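Local atomic coordinates of DynE7 (Micromonospora chersina, PDB entry 2XEM), a protein that acts as a hot-dog fold thioesterase in biosynthesis of the enediyne dynemicin, probably releasing a polyene intermediate from its polyketide synthase. Residues H15-F19 / D20-L24; A54-A57 / D58-L62; A136-R139 / R140-R144; H43-A46 / D47-G51. One frame throughout, in Å; residues are numbered along the deposited sequence.

How the contacts relate
Taken from the N terminus, the four contacts follow in series; none encloses or crosses another, and each closes only a few residues of chain. Contact 1 (15-24) shapes the turn leaving strand 11-16. Contact 4 (43-51) comes next, at the break between helix 32-48 and helix 50-55, and contact 2 (54-62) turns helix 50-55 into strand 60-71. Contact 3 (136-144) is a run of the C-terminal helix 136-143. The last three cluster: Leu45 of contact 4 packs on Leu56 and Leu62 of contact 2, and Glu137 of contact 3 reaches Gly51. Contact 1 stands apart, its centre about 26 Å or more from the other centres, at the subunit interfaces.

Contact 1. Residues H15-F19 / D20-L24; sequences HVVTF and DETNL
In the turn that carries the chain out of strand 11-16, Thr18 and Glu21 bind each other twice. Glu21 N donates to Thr18 O at 3.0 Å, and the side chain reaches back along the turn, so that OE1 accepts from Thr18 N at 3.2 Å. That second bond is nearly straight (167° at the hydrogen) and meets OE1 on the anti side, 31° out of the carboxylate plane. With CG anti to the carbonyl carbon (chi1 -68°) and the chain extended beyond, the carboxylate reaches the His15 ring: OE1 sits at the ring edge, 2.8 Å from NE2, and OE2 takes a weak bond from NE2. The stronger partner of OE2 is Trp36 NE1, on the long helix of the hot-dog fold that follows this loop. A glutamine here replaces one carboxylate oxygen by an NH2, and Thr18 N or Trp36 NE1 would probably be left without its acceptor. Ahead of Glu21, Thr18 OG1 donates to Asp20 OD2 at 2.6 Å, on the syn side. Phe19 O accepts two bonds from Thr22: OG1 at 2.6 Å, in the carbonyl plane on a lone pair, and N at 3.0 Å, above that plane. Thr22 OG1 also accepts from Leu24 N of the second subunit.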
loop_
_atom_site.group_PDB
_atom_site.type_symbol
_atom_site.label_atom_id
_atom_site.label_comp_id
_atom_site.label_asym_id
_atom_site.label_seq_id
_atom_site.Cartn_x
_atom_site.Cartn_y
_atom_site.Cartn_z
ATOM N N HIS D 15 -3.093 7.576 14.295
ATOM C CA HIS D 15 -3.034 6.411 13.422
ATOM C C HIS D 15 -2.720 5.149 14.221
ATOM O O HIS D 15 -1.764 5.128 14.970
ATOM C CB HIS D 15 -2.033 6.645 12.275
ATOM C CG HIS D 15 -1.684 5.403 11.522
ATOM N ND1 HIS D 15 -0.579 4.687 11.895
ATOM C CD2 HIS D 15 -2.300 4.743 10.511
ATOM C CE1 HIS D 15 -0.557 3.609 11.148
ATOM N NE2 HIS D 15 -1.537 3.596 10.285
ATOM N N VAL D 16 -3.532 4.107 14.074
ATOM C CA VAL D 16 -3.226 2.807 14.678
ATOM C C VAL D 16 -2.521 1.954 13.606
ATOM O O VAL D 16 -3.059 1.771 12.517
ATOM C CB VAL D 16 -4.478 2.123 15.296
ATOM C CG1 VAL D 16 -4.148 0.720 15.832
ATOM C CG2 VAL D 16 -5.083 3.005 16.409
ATOM N N VAL D 17 -1.316 1.447 13.928
ATOM C CA VAL D 17 -0.536 0.616 13.001
ATOM C C VAL D 17 -1.266 -0.706 12.722
ATOM O O VAL D 17 -1.667 -1.433 13.665
ATOM C CB VAL D 17 0.901 0.367 13.496
ATOM C CG1 VAL D 17 1.670 -0.539 12.515
ATOM C CG2 VAL D 17 1.661 1.695 13.730
ATOM N N THR D 18 -1.414 -1.028 11.430
ATOM C CA THR D 18 -2.042 -2.301 11.040
ATOM C C THR D 18 -0.992 -3.286 10.566
ATOM O O THR D 18 0.120 -2.877 10.211
ATOM C CB THR D 18 -3.195 -2.056 10.042
ATOM O OG1 THR D 18 -2.684 -1.240 8.979
ATOM C CG2 THR D 18 -4.385 -1.320 10.683
ATOM N N PHE D 19 -1.331 -4.582 10.524
ATOM C CA PHE D 19 -0.387 -5.611 10.079
ATOM C C PHE D 19 0.149 -5.392 8.682
ATOM O O PHE D 19 1.318 -5.708 8.424
ATOM C CB PHE D 19 -1.008 -7.014 10.186
ATOM C CG PHE D 19 -0.768 -7.679 11.518
ATOM C CD1 PHE D 19 -1.226 -7.097 12.701
ATOM C CD2 PHE D 19 -0.131 -8.915 11.589
ATOM C CE1 PHE D 19 -1.037 -7.738 13.934
ATOM C CE2 PHE D 19 0.069 -9.549 12.825
ATOM C CZ PHE D 19 -0.358 -8.942 13.990
ATOM N N ASP D 20 -0.688 -4.863 7.771
ATOM C CA ASP D 20 -0.270 -4.611 6.394
ATOM C C ASP D 20 0.790 -3.511 6.274
ATOM O O ASP D 20 1.353 -3.328 5.187
ATOM C CB ASP D 20 -1.471 -4.364 5.463
ATOM C CG ASP D 20 -2.299 -3.101 5.723
ATOM O OD1 ASP D 20 -3.265 -2.903 5.031
ATOM O OD2 ASP D 20 -1.984 -2.343 6.681
ATOM N N GLU D 21 1.075 -2.801 7.380
ATOM C CA GLU D 21 2.110 -1.763 7.401
ATOM C C GLU D 21 3.414 -2.298 7.996
ATOM O O GLU D 21 4.440 -1.607 7.997
ATOM C CB GLU D 21 1.651 -0.524 8.174
ATOM C CG GLU D 21 0.544 0.212 7.469
ATOM C CD GLU D 21 -0.008 1.363 8.289
ATOM O OE1 GLU D 21 -0.130 1.237 9.531
ATOM O OE2 GLU D 21 -0.256 2.426 7.692
ATOM N N THR D 22 3.371 -3.520 8.504
ATOM C CA THR D 22 4.560 -4.153 9.018
ATOM C C THR D 22 5.272 -4.906 7.883
ATOM O O THR D 22 4.862 -4.819 6.727
ATOM C CB THR D 22 4.230 -5.013 10.261
ATOM O OG1 THR D 22 3.468 -6.149 9.843
ATOM C CG2 THR D 22 3.514 -4.211 11.380
ATOM N N ASN D 23 6.366 -5.598 8.212
ATOM C CA ASN D 23 7.113 -6.416 7.272
ATOM C C ASN D 23 7.774 -7.539 8.055
ATOM O O ASN D 23 7.644 -7.581 9.280
ATOM C CB ASN D 23 8.105 -5.557 6.466
ATOM C CG ASN D 23 9.278 -5.090 7.254
ATOM O OD1 ASN D 23 10.364 -5.660 7.150
ATOM N ND2 ASN D 23 9.087 -4.111 8.091
ATOM N N LEU D 24 8.418 -8.489 7.360
ATOM C CA LEU D 24 8.985 -9.676 7.985
ATOM C C LEU D 24 10.010 -9.380 9.091
ATOM O O LEU D 24 10.135 -10.190 9.993
ATOM C CB LEU D 24 9.535 -10.635 6.907
ATOM C CG LEU D 24 10.876 -10.307 6.247
ATOM C CD1 LEU D 24 11.231 -11.343 5.248
ATOM C CD2 LEU D 24 10.867 -8.974 5.556
#

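Contact 2. Residues A54-A57 / D58-L62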
loop_
_atom_site.group_PDB
_atom_site.type_symbol
_atom_site.label_atom_id
_atom_site.label_comp_id
_atom_site.label_asym_id
_atom_site.label_seq_id
_atom_site.Cartn_x
_atom_site.Cartn_y
_atom_site.Cartn_z
ATOM N N ALA D 54 -13.227 20.291 -0.387
ATOM C CA ALA D 54 -14.217 20.246 -1.474
ATOM C C ALA D 54 -13.607 20.638 -2.833
ATOM O O ALA D 54 -13.912 19.995 -3.840
ATOM C CB ALA D 54 -15.397 21.147 -1.141
ATOM N N ALA D 55 -12.731 21.673 -2.851
ATOM C CA ALA D 55 -12.059 22.153 -4.063
ATOM C C ALA D 55 -11.135 21.085 -4.662
ATOM O O ALA D 55 -10.933 21.084 -5.870
ATOM C CB ALA D 55 -11.299 23.443 -3.784
ATOM N N LEU D 56 -10.611 20.159 -3.830
ATOM C CA LEU D 56 -9.798 19.012 -4.259
ATOM C C LEU D 56 -10.539 17.939 -5.077
ATOM O O LEU D 56 -9.885 17.019 -5.603
ATOM C CB LEU D 56 -9.099 18.356 -3.070
ATOM C CG LEU D 56 -8.136 19.208 -2.265
ATOM C CD1 LEU D 56 -7.720 18.472 -1.047
ATOM C CD2 LEU D 56 -6.913 19.634 -3.086
ATOM N N ALA D 57 -11.892 18.032 -5.152
ATOM C CA ALA D 57 -12.752 17.228 -6.029
ATOM C C ALA D 57 -13.191 18.071 -7.224
ATOM O O ALA D 57 -13.847 17.562 -8.130
ATOM C CB ALA D 57 -13.975 16.752 -5.257
ATOM N N ASP D 58 -12.792 19.352 -7.245
ATOM C CA ASP D 58 -13.236 20.358 -8.204
ATOM C C ASP D 58 -12.046 21.051 -8.915
ATOM O O ASP D 58 -12.125 22.226 -9.292
ATOM C CB ASP D 58 -14.149 21.378 -7.480
ATOM C CG ASP D 58 -15.006 22.243 -8.396
ATOM O OD1 ASP D 58 -15.883 21.684 -9.098
ATOM O OD2 ASP D 58 -14.800 23.474 -8.408
ATOM N N GLY D 59 -10.954 20.311 -9.092
ATOM C CA GLY D 59 -9.822 20.766 -9.894
ATOM C C GLY D 59 -8.597 21.293 -9.162
ATOM O O GLY D 59 -7.523 21.388 -9.770
ATOM N N LEU D 60 -8.735 21.678 -7.871
ATOM C CA LEU D 60 -7.562 22.013 -7.057
ATOM C C LEU D 60 -6.784 20.731 -6.716
ATOM O O LEU D 60 -7.392 19.706 -6.438
ATOM C CB LEU D 60 -7.961 22.776 -5.782
ATOM C CG LEU D 60 -6.812 23.276 -4.865
ATOM C CD1 LEU D 60 -6.032 24.433 -5.491
ATOM C CD2 LEU D 60 -7.336 23.688 -3.508
ATOM N N ALA D 61 -5.455 20.797 -6.744
ATOM C CA ALA D 61 -4.583 19.702 -6.363
ATOM C C ALA D 61 -3.453 20.192 -5.466
ATOM O O ALA D 61 -2.900 21.288 -5.662
ATOM C CB ALA D 61 -4.009 19.032 -7.611
ATOM N N LEU D 62 -3.130 19.371 -4.463
ATOM C CA LEU D 62 -1.930 19.552 -3.652
ATOM C C LEU D 62 -0.846 18.676 -4.227
ATOM O O LEU D 62 -0.951 17.441 -4.191
ATOM C CB LEU D 62 -2.175 19.243 -2.165
ATOM C CG LEU D 62 -3.223 20.091 -1.420
ATOM C CD1 LEU D 62 -3.310 19.657 0.026
ATOM C CD2 LEU D 62 -2.938 21.584 -1.482
HETATM O O HOH W 1 -7.130 16.898 -6.153
#
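Ala55 O is gripped by two backbone donors, Asp58 N at 2.9 Å and Leu60 N at 3.0 Å, which reach it from opposite faces of the carbonyl plane. The first bond closes a type I beta turn from Ala55 to Asp58; the second brings the start of strand 60-71 against the last turn of helix 50-55. Between these donors the chain passes through Gly59 at phi 102°, psi -19°, where a CB would jam against the preceding carbonyl oxygen, so the reversal itself calls for glycine. A further link is a CA-H...O contact, Leu56 CA to Leu60 O at 3.3 Å, and a water donates to both Leu56 O and Leu60 O, bridging the two carbonyls. Leu60 has CG anti to its own N (chi1 -176°), which places its branch beside both Ala55 and Leu56: CD2 lies 4.0 Å from Ala55 CB, and CG 4.1 Å from Leu56 CD2. That same Leu56 methyl reaches on to Leu62 CG, again at 4.1 Å. Beyond the turn, Leu56 and Leu62 both pack on Leu45 of helix 32-48, Leu56 also meets Phe19 of the third subunit, and Gly59, just ahead of strand 60-71, and Ala61 within it bind backbone to backbone with Arg124 and Met122 of the antiparallel strand 110-124.

Contact 3. Residues A136-R139 / R140-R144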
loop_
_atom_site.group_PDB
_atom_site.type_symbol
_atom_site.label_atom_id
_atom_site.label_comp_id
_atom_site.label_asym_id
_atom_site.label_seq_id
_atom_site.Cartn_x
_atom_site.Cartn_y
_atom_site.Cartn_z
ATOM N N ALA D 136 -7.094 31.201 1.028
ATOM C CA ALA D 136 -7.137 31.963 2.288
ATOM C C ALA D 136 -7.487 31.070 3.493
ATOM O O ALA D 136 -6.838 31.157 4.529
ATOM C CB ALA D 136 -8.129 33.094 2.159
ATOM N N GLU D 137 -8.466 30.158 3.310
ATOM C CA GLU D 137 -8.947 29.250 4.345
ATOM C C GLU D 137 -7.825 28.340 4.863
ATOM O O GLU D 137 -7.734 28.114 6.078
ATOM C CB GLU D 137 -10.104 28.410 3.793
ATOM C CG GLU D 137 -10.733 27.498 4.827
ATOM C CD GLU D 137 -11.781 26.540 4.297
ATOM O OE1 GLU D 137 -12.604 26.078 5.111
ATOM O OE2 GLU D 137 -11.801 26.265 3.077
ATOM N N LEU D 138 -6.980 27.832 3.939
ATOM C CA LEU D 138 -5.860 26.970 4.266
ATOM C C LEU D 138 -4.735 27.772 4.945
ATOM O O LEU D 138 -4.196 27.317 5.943
ATOM C CB LEU D 138 -5.358 26.240 2.995
ATOM C CG LEU D 138 -4.189 25.263 3.133
ATOM C CD1 LEU D 138 -4.419 24.244 4.306
ATOM C CD2 LEU D 138 -3.970 24.519 1.824
ATOM N N ARG D 139 -4.390 28.956 4.414
ATOM C CA ARG D 139 -3.439 29.882 5.045
ATOM C C ARG D 139 -3.829 30.114 6.522
ATOM O O ARG D 139 -3.013 29.911 7.426
ATOM C CB ARG D 139 -3.426 31.238 4.280
ATOM C CG ARG D 139 -2.253 32.144 4.649
ATOM C CD ARG D 139 -2.612 33.624 4.613
ATOM N NE ARG D 139 -1.579 34.485 5.208
ATOM C CZ ARG D 139 -1.451 34.740 6.514
ATOM N NH1 ARG D 139 -2.265 34.170 7.397
ATOM N NH2 ARG D 139 -0.495 35.554 6.944
ATOM N N ARG D 140 -5.089 30.512 6.734
ATOM C CA ARG D 140 -5.737 30.742 8.016
ATOM C C ARG D 140 -5.595 29.508 8.955
ATOM O O ARG D 140 -5.165 29.633 10.095
ATOM C CB ARG D 140 -7.222 31.056 7.727
ATOM C CG ARG D 140 -7.928 31.896 8.724
ATOM C CD ARG D 140 -9.154 32.571 8.126
ATOM N NE ARG D 140 -10.229 31.633 7.755
ATOM C CZ ARG D 140 -10.814 31.583 6.557
ATOM N NH1 ARG D 140 -10.443 32.416 5.590
ATOM N NH2 ARG D 140 -11.768 30.703 6.316
ATOM N N ALA D 141 -5.921 28.329 8.450
ATOM C CA ALA D 141 -5.906 27.076 9.218
ATOM C C ALA D 141 -4.457 26.659 9.620
ATOM O O ALA D 141 -4.197 26.355 10.799
ATOM C CB ALA D 141 -6.593 25.975 8.422
ATOM N N LEU D 142 -3.514 26.679 8.652
ATOM C CA LEU D 142 -2.102 26.322 8.922
ATOM C C LEU D 142 -1.396 27.293 9.866
ATOM O O LEU D 142 -0.572 26.855 10.660
ATOM C CB LEU D 142 -1.291 26.228 7.639
ATOM C CG LEU D 142 -1.566 25.078 6.688
ATOM C CD1 LEU D 142 -1.004 25.422 5.346
ATOM C CD2 LEU D 142 -0.988 23.741 7.214
ATOM N N SER D 143 -1.723 28.606 9.801
ATOM C CA SER D 143 -1.060 29.611 10.633
ATOM C C SER D 143 -1.291 29.406 12.126
ATOM O O SER D 143 -0.490 29.859 12.927
ATOM C CB SER D 143 -1.428 31.018 10.179
ATOM O OG SER D 143 -0.945 31.183 8.856
ATOM N N ARG D 144 -2.318 28.655 12.501
ATOM C CA ARG D 144 -2.578 28.313 13.913
ATOM C C ARG D 144 -1.562 27.314 14.470
ATOM O O ARG D 144 -1.450 27.171 15.685
ATOM C CB ARG D 144 -4.009 27.793 14.099
ATOM C CG ARG D 144 -5.071 28.828 13.705
ATOM C CD ARG D 144 -6.450 28.548 14.292
ATOM N NE ARG D 144 -6.994 27.254 13.864
ATOM C CZ ARG D 144 -7.778 27.075 12.807
ATOM N NH1 ARG D 144 -8.128 28.107 12.048
ATOM N NH2 ARG D 144 -8.225 25.865 12.503
#
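Arg140 folds its side chain back over Glu137 while its backbone N donates to Ala136 O at 2.9 Å, nearly in line with the carbonyl. The bend is at chi3 (67°), and it lays one face of the guanidinium on Glu137 CA, which sits 3.5 Å above the plane and off toward the rim. NH2 is 3.7 Å from Glu137 CG, so the aliphatic root of the glutamate does the touching. The charged ends stay apart: Glu137 OE1 and Arg140 NH2 are 4.9 Å from each other, and the carboxylate instead makes weak bonds to Gly51 N and Val52 N in the first turn of helix 50-55. Ala141 N bonds to Glu137 O, and its small CB lies close to that oxygen, on the side of the helix that meets Phe44. These successive i to i+4 bonds define helix 136-143, which, near the C terminus, packs beside the long helix 32-48 and against strands 80-91 and 94-105 of the hot-dog sheet. Leu142 continues the ladder to Leu138 O, and its CD1 meets Leu138 CD1 at 3.8 Å as the two leucines pass at a slant; both also touch Ile95 of strand 94-105. Ser143 puts two donors on Arg139 O: N at 3.0 Å and, with OG anti to the carbonyl carbon (chi1 -63°), OG at 2.8 Å. The hydroxyl comes from above the carbonyl plane, 38° out of it, and so satisfies itself on the helix backbone. Arg144 N adds a weak bond to Ala141 O, over which its guanidinium centre also lies.

Contact 4. Residues H43-A46 / D47-G51; sequences HFLA and DHAPG
His48 leaves its backbone with CB over one face of the Phe44 ring, 4.3 Å from the centroid and 20° off the normal, a CH-pi contact one helical turn along. CG is anti to its carbonyl carbon (chi1 -61°), which brings the imidazole next to the phenyl: CG stays 4.1 Å from Phe44 CE1, and CD2 comes to 3.7 Å from that same CE1. The two rings meet obliquely, their planes 52° apart. Farther out, ND1 packs near Arg144 NH2, and the ring meets that of Tyr11. In the backbone, His48 N donates to Phe44 O at 2.8 Å and Asp47 N to His43 O at 2.9 Å. One turn before Asp47, the His43 ring lies close to the Asp47 carboxylate, CE1 being 3.3 Å from OD2, but ND1 makes no hydrogen bond there because the angle is poor; OD2 bonds Tyr11 OH instead. An alanine in place of His43 takes the ring from beside the carboxylate, which would probably be left freer to turn away from Tyr11. Ala49 is the first residue to leave helical angles and stands at the N-cap position of helix 50-55, its CB 4.1 Å from Leu45 CD2. The break thus lies between helix 32-48 and helix 50-55, with Phe44 and Leu45 facing helix 136-143 and Leu45 also touching Val52.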
loop_
_atom_site.group_PDB
_atom_site.type_symbol
_atom_site.label_atom_id
_atom_site.label_comp_id
_atom_site.label_asym_id
_atom_site.label_seq_id
_atom_site.Cartn_x
_atom_site.Cartn_y
_atom_site.Cartn_z
ATOM N N HIS D 43 -6.606 14.819 6.740
ATOM C CA HIS D 43 -7.406 14.890 7.972
ATOM C C HIS D 43 -7.429 16.369 8.437
ATOM O O HIS D 43 -8.483 16.875 8.820
ATOM C CB HIS D 43 -6.829 13.932 9.041
ATOM C CG HIS D 43 -7.674 13.670 10.266
ATOM N ND1 HIS D 43 -8.978 14.196 10.419
ATOM C CD2 HIS D 43 -7.362 12.969 11.390
ATOM C CE1 HIS D 43 -9.414 13.748 11.595
ATOM N NE2 HIS D 43 -8.476 13.012 12.218
ATOM N N PHE D 44 -6.289 17.064 8.339
ATOM C CA PHE D 44 -6.161 18.485 8.643
ATOM C C PHE D 44 -7.137 19.332 7.832
ATOM O O PHE D 44 -7.860 20.133 8.412
ATOM C CB PHE D 44 -4.715 18.986 8.449
ATOM C CG PHE D 44 -4.580 20.459 8.772
ATOM C CD1 PHE D 44 -4.511 20.893 10.090
ATOM C CD2 PHE D 44 -4.579 21.416 7.758
ATOM C CE1 PHE D 44 -4.429 22.254 10.393
ATOM C CE2 PHE D 44 -4.538 22.785 8.066
ATOM C CZ PHE D 44 -4.448 23.187 9.377
ATOM N N LEU D 45 -7.155 19.148 6.509
ATOM C CA LEU D 45 -8.126 19.774 5.613
ATOM C C LEU D 45 -9.568 19.489 6.004
ATOM O O LEU D 45 -10.353 20.419 6.039
ATOM C CB LEU D 45 -7.883 19.356 4.151
ATOM C CG LEU D 45 -6.533 19.696 3.529
ATOM C CD1 LEU D 45 -6.408 19.080 2.161
ATOM C CD2 LEU D 45 -6.300 21.177 3.436
ATOM N N ALA D 46 -9.926 18.211 6.306
ATOM C CA ALA D 46 -11.306 17.874 6.713
ATOM C C ALA D 46 -11.713 18.577 8.033
ATOM O O ALA D 46 -12.860 19.022 8.173
ATOM C CB ALA D 46 -11.486 16.356 6.817
ATOM N N ASP D 47 -10.769 18.713 8.971
ATOM C CA ASP D 47 -11.016 19.332 10.269
ATOM C C ASP D 47 -11.029 20.855 10.217
ATOM O O ASP D 47 -11.836 21.475 10.897
ATOM C CB ASP D 47 -9.953 18.879 11.292
ATOM C CG ASP D 47 -10.101 17.458 11.785
ATOM O OD1 ASP D 47 -11.210 16.891 11.649
ATOM O OD2 ASP D 47 -9.108 16.907 12.304
ATOM N N HIS D 48 -10.137 21.470 9.424
ATOM C CA HIS D 48 -9.822 22.896 9.600
ATOM C C HIS D 48 -9.929 23.722 8.329
ATOM O O HIS D 48 -9.903 24.941 8.396
ATOM C CB HIS D 48 -8.430 23.066 10.277
ATOM C CG HIS D 48 -8.359 22.447 11.637
ATOM N ND1 HIS D 48 -9.225 22.831 12.654
ATOM C CD2 HIS D 48 -7.557 21.465 12.101
ATOM C CE1 HIS D 48 -8.909 22.083 13.698
ATOM N NE2 HIS D 48 -7.911 21.245 13.414
ATOM N N ALA D 49 -10.000 23.068 7.170
ATOM C CA ALA D 49 -10.133 23.758 5.894
ATOM C C ALA D 49 -11.116 23.002 4.973
ATOM O O ALA D 49 -10.744 22.647 3.853
ATOM C CB ALA D 49 -8.755 23.925 5.241
ATOM N N PRO D 50 -12.381 22.733 5.423
ATOM C CA PRO D 50 -13.284 21.887 4.613
ATOM C C PRO D 50 -13.625 22.422 3.222
ATOM O O PRO D 50 -13.937 21.627 2.348
ATOM C CB PRO D 50 -14.541 21.765 5.500
ATOM C CG PRO D 50 -14.534 22.994 6.339
ATOM C CD PRO D 50 -13.073 23.208 6.648
ATOM N N GLY D 51 -13.595 23.747 3.036
ATOM C CA GLY D 51 -13.803 24.372 1.730
ATOM C C GLY D 51 -12.724 23.966 0.745
ATOM O O GLY D 51 -13.021 23.710 -0.425
#